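Local coordinates for protein lectin (Polyandrocarpa misakiensis, PDB 1BYF) that binds galactose in a calcium-dependent manner as a homodimeric C-type lectin and serves in the animal's defence against microorganisms, at residues A27-D35 with F67-L75; S92-W100 with D108-I118. All coordinates share one frame; numbering follows the deposited sequence.

Contact 1: A27-D35 with F67-L75. With ZN (zinc ion), chain I.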
loop_
_atom_site.group_PDB
_atom_site.type_symbol
_atom_site.label_atom_id
_atom_site.label_comp_id
_atom_site.label_asym_id
_atom_site.label_seq_id
_atom_site.Cartn_x
_atom_site.Cartn_y
_atom_site.Cartn_z
ATOM N N ALA A 27 4.565 -0.345 -12.424
ATOM C CA ALA A 27 3.501 -0.412 -13.412
ATOM C C ALA A 27 2.138 -0.297 -12.734
ATOM O O ALA A 27 1.993 -0.697 -11.575
ATOM C CB ALA A 27 3.555 -1.724 -14.188
ATOM N N LEU A 28 1.155 0.229 -13.461
ATOM C CA LEU A 28 -0.197 0.325 -12.893
ATOM C C LEU A 28 -0.578 -1.082 -12.446
ATOM O O LEU A 28 -0.350 -2.030 -13.206
ATOM C CB LEU A 28 -1.144 0.912 -13.925
ATOM C CG LEU A 28 -2.461 1.530 -13.474
ATOM C CD1 LEU A 28 -2.254 2.559 -12.374
ATOM C CD2 LEU A 28 -3.142 2.182 -14.686
ATOM N N VAL A 29 -1.071 -1.246 -11.228
ATOM C CA VAL A 29 -1.348 -2.574 -10.690
ATOM C C VAL A 29 -2.071 -3.470 -11.684
ATOM O O VAL A 29 -3.054 -3.084 -12.319
ATOM C CB VAL A 29 -2.096 -2.487 -9.352
ATOM C CG1 VAL A 29 -3.541 -2.060 -9.554
ATOM C CG2 VAL A 29 -2.013 -3.809 -8.591
ATOM N N SER A 30 -1.566 -4.699 -11.816
ATOM C CA SER A 30 -2.140 -5.670 -12.741
ATOM C C SER A 30 -1.953 -7.093 -12.244
ATOM O O SER A 30 -2.912 -7.678 -11.738
ATOM C CB SER A 30 -1.541 -5.501 -14.139
ATOM O OG SER A 30 -0.137 -5.660 -14.109
ATOM N N SER A 31 -0.763 -7.672 -12.374
ATOM C CA SER A 31 -0.578 -9.048 -11.912
ATOM C C SER A 31 -0.901 -9.175 -10.434
ATOM O O SER A 31 -1.425 -10.217 -10.028
ATOM C CB SER A 31 0.823 -9.575 -12.207
ATOM O OG SER A 31 1.745 -9.139 -11.234
ATOM N N ALA A 32 -0.657 -8.137 -9.629
ATOM C CA ALA A 32 -0.972 -8.268 -8.199
ATOM C C ALA A 32 -2.471 -8.420 -7.989
ATOM O O ALA A 32 -2.903 -9.016 -6.994
ATOM C CB ALA A 32 -0.379 -7.128 -7.382
ATOM N N MET A 33 -3.287 -7.920 -8.914
ATOM C CA MET A 33 -4.735 -8.067 -8.776
ATOM C C MET A 33 -5.195 -9.498 -9.050
ATOM O O MET A 33 -6.305 -9.873 -8.675
ATOM C CB MET A 33 -5.475 -7.098 -9.695
ATOM C CG MET A 33 -5.233 -5.631 -9.373
ATOM S SD MET A 33 -5.839 -5.136 -7.763
ATOM C CE MET A 33 -7.608 -5.077 -7.986
ATOM N N ARG A 34 -4.353 -10.292 -9.689
ATOM C CA ARG A 34 -4.685 -11.682 -10.003
ATOM C C ARG A 34 -4.114 -12.633 -8.958
ATOM O O ARG A 34 -4.248 -13.853 -9.038
ATOM C CB ARG A 34 -4.164 -12.032 -11.399
ATOM C CG ARG A 34 -4.670 -11.096 -12.493
ATOM C CD ARG A 34 -4.407 -11.677 -13.877
ATOM N NE ARG A 34 -2.986 -11.827 -14.167
ATOM C CZ ARG A 34 -2.144 -10.925 -14.626
ATOM N NH1 ARG A 34 -2.517 -9.679 -14.899
ATOM N NH2 ARG A 34 -0.869 -11.260 -14.824
ATOM N N ASP A 35 -3.476 -12.068 -7.942
ATOM C CA ASP A 35 -2.855 -12.827 -6.850
ATOM C C ASP A 35 -3.798 -12.839 -5.658
ATOM O O ASP A 35 -4.128 -11.792 -5.099
ATOM C CB ASP A 35 -1.515 -12.169 -6.548
ATOM C CG ASP A 35 -0.665 -12.738 -5.444
ATOM O OD1 ASP A 35 -1.172 -12.951 -4.323
ATOM O OD2 ASP A 35 0.545 -12.958 -5.677
ATOM N N PHE A 67 -11.184 -6.983 -22.353
ATOM C CA PHE A 67 -10.323 -6.315 -21.375
ATOM C C PHE A 67 -8.978 -6.997 -21.215
ATOM O O PHE A 67 -8.923 -8.214 -21.050
ATOM C CB PHE A 67 -11.060 -6.224 -20.029
ATOM C CG PHE A 67 -12.140 -5.168 -20.104
ATOM C CD1 PHE A 67 -11.816 -3.830 -19.963
ATOM C CD2 PHE A 67 -13.456 -5.520 -20.347
ATOM C CE1 PHE A 67 -12.797 -2.860 -20.050
ATOM C CE2 PHE A 67 -14.439 -4.553 -20.428
ATOM C CZ PHE A 67 -14.110 -3.221 -20.279
ATOM N N LEU A 68 -7.905 -6.206 -21.217
ATOM C CA LEU A 68 -6.581 -6.763 -21.002
ATOM C C LEU A 68 -5.821 -6.024 -19.896
ATOM O O LEU A 68 -5.781 -4.800 -19.856
ATOM C CB LEU A 68 -5.721 -6.711 -22.257
ATOM C CG LEU A 68 -6.148 -7.483 -23.504
ATOM C CD1 LEU A 68 -5.154 -7.189 -24.622
ATOM C CD2 LEU A 68 -6.243 -8.980 -23.251
ATOM N N TRP A 69 -5.184 -6.799 -19.034
ATOM C CA TRP A 69 -4.303 -6.255 -17.998
ATOM C C TRP A 69 -3.094 -5.715 -18.757
ATOM O O TRP A 69 -2.857 -6.220 -19.871
ATOM C CB TRP A 69 -3.927 -7.351 -17.014
ATOM C CG TRP A 69 -5.001 -7.838 -16.093
ATOM C CD1 TRP A 69 -5.645 -9.042 -16.122
ATOM C CD2 TRP A 69 -5.564 -7.118 -14.987
ATOM N NE1 TRP A 69 -6.572 -9.117 -15.108
ATOM C CE2 TRP A 69 -6.538 -7.940 -14.395
ATOM C CE3 TRP A 69 -5.328 -5.853 -14.442
ATOM C CZ2 TRP A 69 -7.283 -7.542 -13.283
ATOM C CZ3 TRP A 69 -6.066 -5.454 -13.341
ATOM C CH2 TRP A 69 -7.025 -6.298 -12.773
ATOM N N ASN A 70 -2.380 -4.710 -18.277
ATOM C CA ASN A 70 -1.263 -4.140 -19.004
ATOM C C ASN A 70 -0.152 -5.145 -19.327
ATOM O O ASN A 70 0.716 -4.793 -20.125
ATOM C CB ASN A 70 -0.521 -3.033 -18.253
ATOM C CG ASN A 70 -1.372 -2.064 -17.481
ATOM O OD1 ASN A 70 -2.387 -1.594 -18.003
ATOM N ND2 ASN A 70 -0.936 -1.785 -16.256
ATOM N N ASP A 71 -0.111 -6.283 -18.652
ATOM C CA ASP A 71 0.942 -7.259 -18.927
ATOM C C ASP A 71 0.474 -8.276 -19.967
ATOM O O ASP A 71 1.045 -9.358 -20.128
ATOM C CB ASP A 71 1.420 -7.950 -17.655
ATOM C CG ASP A 71 0.329 -8.650 -16.878
ATOM O OD1 ASP A 71 -0.870 -8.443 -17.169
ATOM O OD2 ASP A 71 0.679 -9.420 -15.953
ATOM N N GLY A 72 -0.596 -7.940 -20.675
ATOM C CA GLY A 72 -1.135 -8.759 -21.740
ATOM C C GLY A 72 -2.076 -9.871 -21.347
ATOM O O GLY A 72 -2.633 -10.533 -22.229
ATOM N N VAL A 73 -2.259 -10.116 -20.056
ATOM C CA VAL A 73 -3.154 -11.178 -19.601
ATOM C C VAL A 73 -4.593 -10.675 -19.629
ATOM O O VAL A 73 -4.880 -9.523 -19.296
ATOM C CB VAL A 73 -2.763 -11.674 -18.201
ATOM C CG1 VAL A 73 -3.716 -12.727 -17.665
ATOM C CG2 VAL A 73 -1.339 -12.235 -18.232
ATOM N N SER A 74 -5.497 -11.542 -20.065
ATOM C CA SER A 74 -6.906 -11.197 -20.159
ATOM C C SER A 74 -7.576 -11.028 -18.803
ATOM O O SER A 74 -7.331 -11.771 -17.856
ATOM C CB SER A 74 -7.618 -12.308 -20.951
ATOM O OG SER A 74 -9.004 -12.312 -20.657
ATOM N N LEU A 75 -8.447 -10.035 -18.707
ATOM C CA LEU A 75 -9.283 -9.802 -17.536
ATOM C C LEU A 75 -10.658 -10.305 -17.998
ATOM O O LEU A 75 -11.364 -9.590 -18.709
ATOM C CB LEU A 75 -9.404 -8.342 -17.141
ATOM C CG LEU A 75 -9.871 -7.931 -15.756
ATOM C CD1 LEU A 75 -10.458 -6.523 -15.792
ATOM C CD2 LEU A 75 -10.839 -8.885 -15.086
HETATM ZN ZN ZN I . 1.738 -13.881 -4.256
HETATM O O HOH W 1 0.822 -13.424 -2.372
HETATM O O HOH W 2 0.821 -15.876 -4.209
#
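W69 and R34 carry this contact, the indole serving as a platform across which the arginine chain runs toward an acid. R34 CG lies over one face of the ring, offset toward its rim, and CZ stands 4.7 Å from the centroid of the W69 five-membered ring, an off-centre cation-pi contact, the guanidinium and ring planes 52° apart. S30 O meets the same face, while L75 covers the opposite one and M33 CB reaches the W69 CH2 corner at 3.5 Å. A bend at chi3 (-63°) turns the R34 guanidinium end-on to D71. The bond from R34 NH2 to D71 OD2 is nearly straight (2.7 Å, 171°) and in the guanidinium plane, whereas that from R34 NH1 to D71 OD1 is longer (3.1 Å) and tilted; both use syn lone pairs. The guanidinium is sandwiched between V73 CB over one face and S31 CA over the other, which limits its turning. N70 leans on L28, its ND2 3.1 Å from L28 O but too poorly angled to bond, and both side chains touch Y14 of helix 14-22. W69 to G72 form a type I turn carrying the W-x-D-G sequence found in many C-type lectin domains.

Contact 2: S92-W100 with D108-I118. With CA (calcium ion), chain C; ACT (acetate ion), chain F.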
loop_
_atom_site.group_PDB
_atom_site.type_symbol
_atom_site.label_atom_id
_atom_site.label_comp_id
_atom_site.label_asym_id
_atom_site.label_seq_id
_atom_site.Cartn_x
_atom_site.Cartn_y
_atom_site.Cartn_z
ATOM N N SER A 92 -18.561 0.455 -27.673
ATOM C CA SER A 92 -17.886 1.258 -28.689
ATOM C C SER A 92 -16.869 2.208 -28.073
ATOM O O SER A 92 -16.023 2.754 -28.782
ATOM C CB SER A 92 -18.900 2.038 -29.524
ATOM O OG SER A 92 -19.576 3.013 -28.754
ATOM N N TRP A 93 -16.946 2.426 -26.765
ATOM C CA TRP A 93 -16.029 3.337 -26.100
ATOM C C TRP A 93 -14.662 2.720 -25.796
ATOM O O TRP A 93 -14.513 1.514 -25.652
ATOM C CB TRP A 93 -16.571 3.753 -24.730
ATOM C CG TRP A 93 -17.828 4.544 -24.664
ATOM C CD1 TRP A 93 -18.746 4.765 -25.652
ATOM C CD2 TRP A 93 -18.344 5.199 -23.491
ATOM N NE1 TRP A 93 -19.782 5.530 -25.178
ATOM C CE2 TRP A 93 -19.561 5.809 -23.852
ATOM C CE3 TRP A 93 -17.889 5.328 -22.173
ATOM C CZ2 TRP A 93 -20.325 6.543 -22.948
ATOM C CZ3 TRP A 93 -18.647 6.056 -21.276
ATOM C CH2 TRP A 93 -19.856 6.654 -21.668
ATOM N N GLN A 94 -13.702 3.620 -25.602
ATOM C CA GLN A 94 -12.382 3.196 -25.124
ATOM C C GLN A 94 -12.626 3.056 -23.613
ATOM O O GLN A 94 -13.032 4.050 -23.005
ATOM C CB GLN A 94 -11.304 4.218 -25.417
ATOM C CG GLN A 94 -10.950 4.374 -26.884
ATOM C CD GLN A 94 -9.957 5.489 -27.130
ATOM O OE1 GLN A 94 -9.549 6.212 -26.220
ATOM N NE2 GLN A 94 -9.540 5.648 -28.383
ATOM N N LEU A 95 -12.501 1.866 -23.057
ATOM C CA LEU A 95 -12.801 1.673 -21.646
ATOM C C LEU A 95 -11.592 1.284 -20.803
ATOM O O LEU A 95 -10.792 0.421 -21.172
ATOM C CB LEU A 95 -13.910 0.626 -21.499
ATOM C CG LEU A 95 -15.217 1.013 -22.212
ATOM C CD1 LEU A 95 -16.077 -0.219 -22.427
ATOM C CD2 LEU A 95 -15.960 2.083 -21.419
ATOM N N CYS A 96 -11.513 1.949 -19.659
ATOM C CA CYS A 96 -10.447 1.738 -18.685
ATOM C C CYS A 96 -11.048 1.162 -17.415
ATOM O O CYS A 96 -12.256 1.298 -17.208
ATOM C CB CYS A 96 -9.735 3.071 -18.416
ATOM S SG CYS A 96 -8.774 3.548 -19.868
ATOM N N VAL A 97 -10.239 0.484 -16.608
ATOM C CA VAL A 97 -10.776 -0.169 -15.418
ATOM C C VAL A 97 -10.281 0.479 -14.133
ATOM O O VAL A 97 -9.122 0.853 -13.973
ATOM C CB VAL A 97 -10.455 -1.676 -15.412
ATOM C CG1 VAL A 97 -11.102 -2.389 -14.226
ATOM C CG2 VAL A 97 -10.921 -2.324 -16.713
ATOM N N GLN A 98 -11.220 0.617 -13.204
ATOM C CA GLN A 98 -10.935 1.178 -11.901
ATOM C C GLN A 98 -11.486 0.261 -10.807
ATOM O O GLN A 98 -12.297 -0.629 -11.051
ATOM C CB GLN A 98 -11.645 2.530 -11.692
ATOM C CG GLN A 98 -13.166 2.365 -11.811
ATOM C CD GLN A 98 -13.951 3.463 -11.133
ATOM O OE1 GLN A 98 -13.392 4.325 -10.451
ATOM N NE2 GLN A 98 -15.269 3.447 -11.291
ATOM N N ILE A 99 -11.047 0.579 -9.598
ATOM C CA ILE A 99 -11.617 -0.023 -8.401
ATOM C C ILE A 99 -12.656 1.046 -8.012
ATOM O O ILE A 99 -12.259 2.142 -7.642
ATOM C CB ILE A 99 -10.624 -0.256 -7.260
ATOM C CG1 ILE A 99 -9.687 -1.419 -7.572
ATOM C CG2 ILE A 99 -11.393 -0.533 -5.969
ATOM C CD1 ILE A 99 -8.465 -1.507 -6.687
ATOM N N TRP A 100 -13.917 0.724 -8.217
ATOM C CA TRP A 100 -15.019 1.649 -7.966
ATOM C C TRP A 100 -15.432 1.683 -6.503
ATOM O O TRP A 100 -15.775 0.640 -5.939
ATOM C CB TRP A 100 -16.182 1.200 -8.851
ATOM C CG TRP A 100 -17.403 2.060 -8.852
ATOM C CD1 TRP A 100 -17.526 3.358 -8.452
ATOM C CD2 TRP A 100 -18.696 1.671 -9.346
ATOM N NE1 TRP A 100 -18.814 3.796 -8.641
ATOM C CE2 TRP A 100 -19.551 2.776 -9.189
ATOM C CE3 TRP A 100 -19.211 0.489 -9.887
ATOM C CZ2 TRP A 100 -20.896 2.742 -9.556
ATOM C CZ3 TRP A 100 -20.548 0.461 -10.249
ATOM C CH2 TRP A 100 -21.379 1.580 -10.088
ATOM N N ASP A 108 -15.789 -0.670 -15.394
ATOM C CA ASP A 108 -15.330 -0.048 -16.628
ATOM C C ASP A 108 -15.831 1.397 -16.688
ATOM O O ASP A 108 -16.982 1.690 -16.382
ATOM C CB ASP A 108 -15.787 -0.802 -17.868
ATOM C CG ASP A 108 -17.289 -0.966 -17.998
ATOM O OD1 ASP A 108 -18.026 -1.025 -16.997
ATOM O OD2 ASP A 108 -17.745 -1.063 -19.156
ATOM N N VAL A 109 -14.940 2.300 -17.064
ATOM C CA VAL A 109 -15.243 3.715 -17.173
ATOM C C VAL A 109 -14.533 4.302 -18.390
ATOM O O VAL A 109 -13.675 3.633 -18.967
ATOM C CB VAL A 109 -14.744 4.494 -15.934
ATOM C CG1 VAL A 109 -15.569 4.160 -14.705
ATOM C CG2 VAL A 109 -13.274 4.195 -15.672
ATOM N N GLY A 110 -14.856 5.543 -18.728
ATOM C CA GLY A 110 -14.135 6.239 -19.805
ATOM C C GLY A 110 -12.725 6.474 -19.239
ATOM O O GLY A 110 -12.543 6.298 -18.024
ATOM N N CYS A 111 -11.752 6.894 -20.035
ATOM C CA CYS A 111 -10.407 7.020 -19.468
ATOM C C CYS A 111 -9.976 8.383 -18.992
ATOM O O CYS A 111 -8.847 8.502 -18.502
ATOM C CB CYS A 111 -9.447 6.421 -20.520
ATOM S SG CYS A 111 -10.010 4.736 -20.946
ATOM N N GLY A 112 -10.824 9.406 -19.035
ATOM C CA GLY A 112 -10.429 10.747 -18.655
ATOM C C GLY A 112 -10.674 11.220 -17.249
ATOM O O GLY A 112 -10.169 12.291 -16.880
ATOM N N GLY A 113 -11.416 10.505 -16.412
ATOM C CA GLY A 113 -11.689 10.963 -15.056
ATOM C C GLY A 113 -10.490 10.861 -14.131
ATOM O O GLY A 113 -9.619 10.011 -14.291
ATOM N N ALA A 114 -10.427 11.749 -13.139
ATOM C CA ALA A 114 -9.352 11.741 -12.153
ATOM C C ALA A 114 -9.601 10.675 -11.091
ATOM O O ALA A 114 -10.677 10.626 -10.475
ATOM C CB ALA A 114 -9.275 13.097 -11.462
ATOM N N ARG A 115 -8.624 9.805 -10.868
ATOM C CA ARG A 115 -8.767 8.787 -9.832
ATOM C C ARG A 115 -7.390 8.544 -9.199
ATOM O O ARG A 115 -6.381 8.925 -9.775
ATOM C CB ARG A 115 -9.313 7.458 -10.336
ATOM C CG ARG A 115 -10.302 7.600 -11.481
ATOM C CD ARG A 115 -10.858 6.236 -11.884
ATOM N NE ARG A 115 -12.281 6.233 -11.562
ATOM C CZ ARG A 115 -13.238 6.751 -12.321
ATOM N NH1 ARG A 115 -12.990 7.302 -13.495
ATOM N NH2 ARG A 115 -14.480 6.688 -11.866
ATOM N N ARG A 116 -7.431 7.909 -8.036
ATOM C CA ARG A 116 -6.188 7.603 -7.325
ATOM C C ARG A 116 -5.423 6.532 -8.089
ATOM O O ARG A 116 -5.935 5.932 -9.034
ATOM C CB ARG A 116 -6.488 7.220 -5.879
ATOM C CG ARG A 116 -6.831 8.413 -4.993
ATOM C CD ARG A 116 -7.333 7.966 -3.629
ATOM N NE ARG A 116 -7.353 9.047 -2.655
ATOM C CZ ARG A 116 -8.171 10.092 -2.654
ATOM N NH1 ARG A 116 -9.107 10.248 -3.590
ATOM N NH2 ARG A 116 -8.060 11.011 -1.698
ATOM N N VAL A 117 -4.180 6.310 -7.690
ATOM C CA VAL A 117 -3.302 5.392 -8.398
ATOM C C VAL A 117 -2.687 4.319 -7.510
ATOM O O VAL A 117 -2.308 4.557 -6.366
ATOM C CB VAL A 117 -2.164 6.208 -9.056
ATOM C CG1 VAL A 117 -1.263 5.311 -9.906
ATOM C CG2 VAL A 117 -2.738 7.334 -9.920
ATOM N N ILE A 118 -2.570 3.133 -8.086
ATOM C CA ILE A 118 -1.962 1.978 -7.459
ATOM C C ILE A 118 -0.925 1.404 -8.427
ATOM O O ILE A 118 -1.279 1.046 -9.552
ATOM C CB ILE A 118 -2.958 0.856 -7.121
ATOM C CG1 ILE A 118 -4.112 1.428 -6.295
ATOM C CG2 ILE A 118 -2.259 -0.272 -6.369
ATOM C CD1 ILE A 118 -5.227 0.432 -6.048
HETATM CA CA CA C . -19.125 0.602 -15.711
HETATM C C ACT F . -17.931 6.199 -10.759
HETATM O O ACT F . -16.714 6.133 -10.480
HETATM O OXT ACT F . -18.649 7.111 -10.273
HETATM C CH3 ACT F . -18.433 5.496 -12.027
HETATM O O HOH W 3 -12.905 6.797 -22.660
#
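Two antiparallel strands pair briefly, C96 and V109 forming a hydrogen-bonded pair (C96 N to V109 O 2.8 Å, V109 N to C96 O 2.9 Å) and V97 and D108 the non-hydrogen-bonded pair beside it. The same C96 is joined covalently to C111, two residues beyond its partner V109, by a disulfide with a torsion of 100° about the S-S bond. Water bridges Q94 O and C111 N alongside it. V109 rests its CG2 on C96 O and turns CG1 to Q98 NE2 at 3.5 Å. The paired strands belong to the hairpin 96-100/105-109 of the C-type lectin fold, and strand 105-109 supplies D107 and D108 to the carbohydrate-binding calcium site. The calcium ion lies 2.5 Å from D108 O and also binds D108 OD1, to which S88 N donates a bond; E86 and N89, from earlier in the chain, add the other protein residues of the site. The other oxygen, D108 OD2, lies beside L95 CD1. Q98 has CG between its backbone N and carbonyl carbon (chi1 60°), and from there the extended chain crosses R115 at about a right angle. R115 NE donates to Q98 OE1, although the modelled bond is very short and its detail doubtful. Q98 NE2 bonds to D107 OD2 and also to an acetate oxygen (3.2 Å), whose ion, probably from the crystallisation liquor, sits at the edge of the R115 guanidinium and lays its methyl over one face of W100. The buried I99 and I118 cross at a similar angle, I99 CD1 to I118 CD1 3.8 Å.

How the contacts relate
Along the chain from the N terminus, strand 27-28 and the turn after it come first, and contact 1 closes the loop that holds helix 36-49 and strands 53-55 and 57-58. Contact 2 opens later, so the two stand in series, neither nested nor crossed; its tightest closure is the hairpin 96-100/105-109, and its second segment runs on through C111 to strand 115-122. In space they meet: V29 N lies 2.8 Å from I118 O, a probable hydrogen bond just past strand 27-28, and the F67 ring packs against V97 and D108. Contact 1 ties the turn at 69-72 to the main sheet, while contact 2 links the hairpin, with D108 of the calcium site, to strand 115-122 within it.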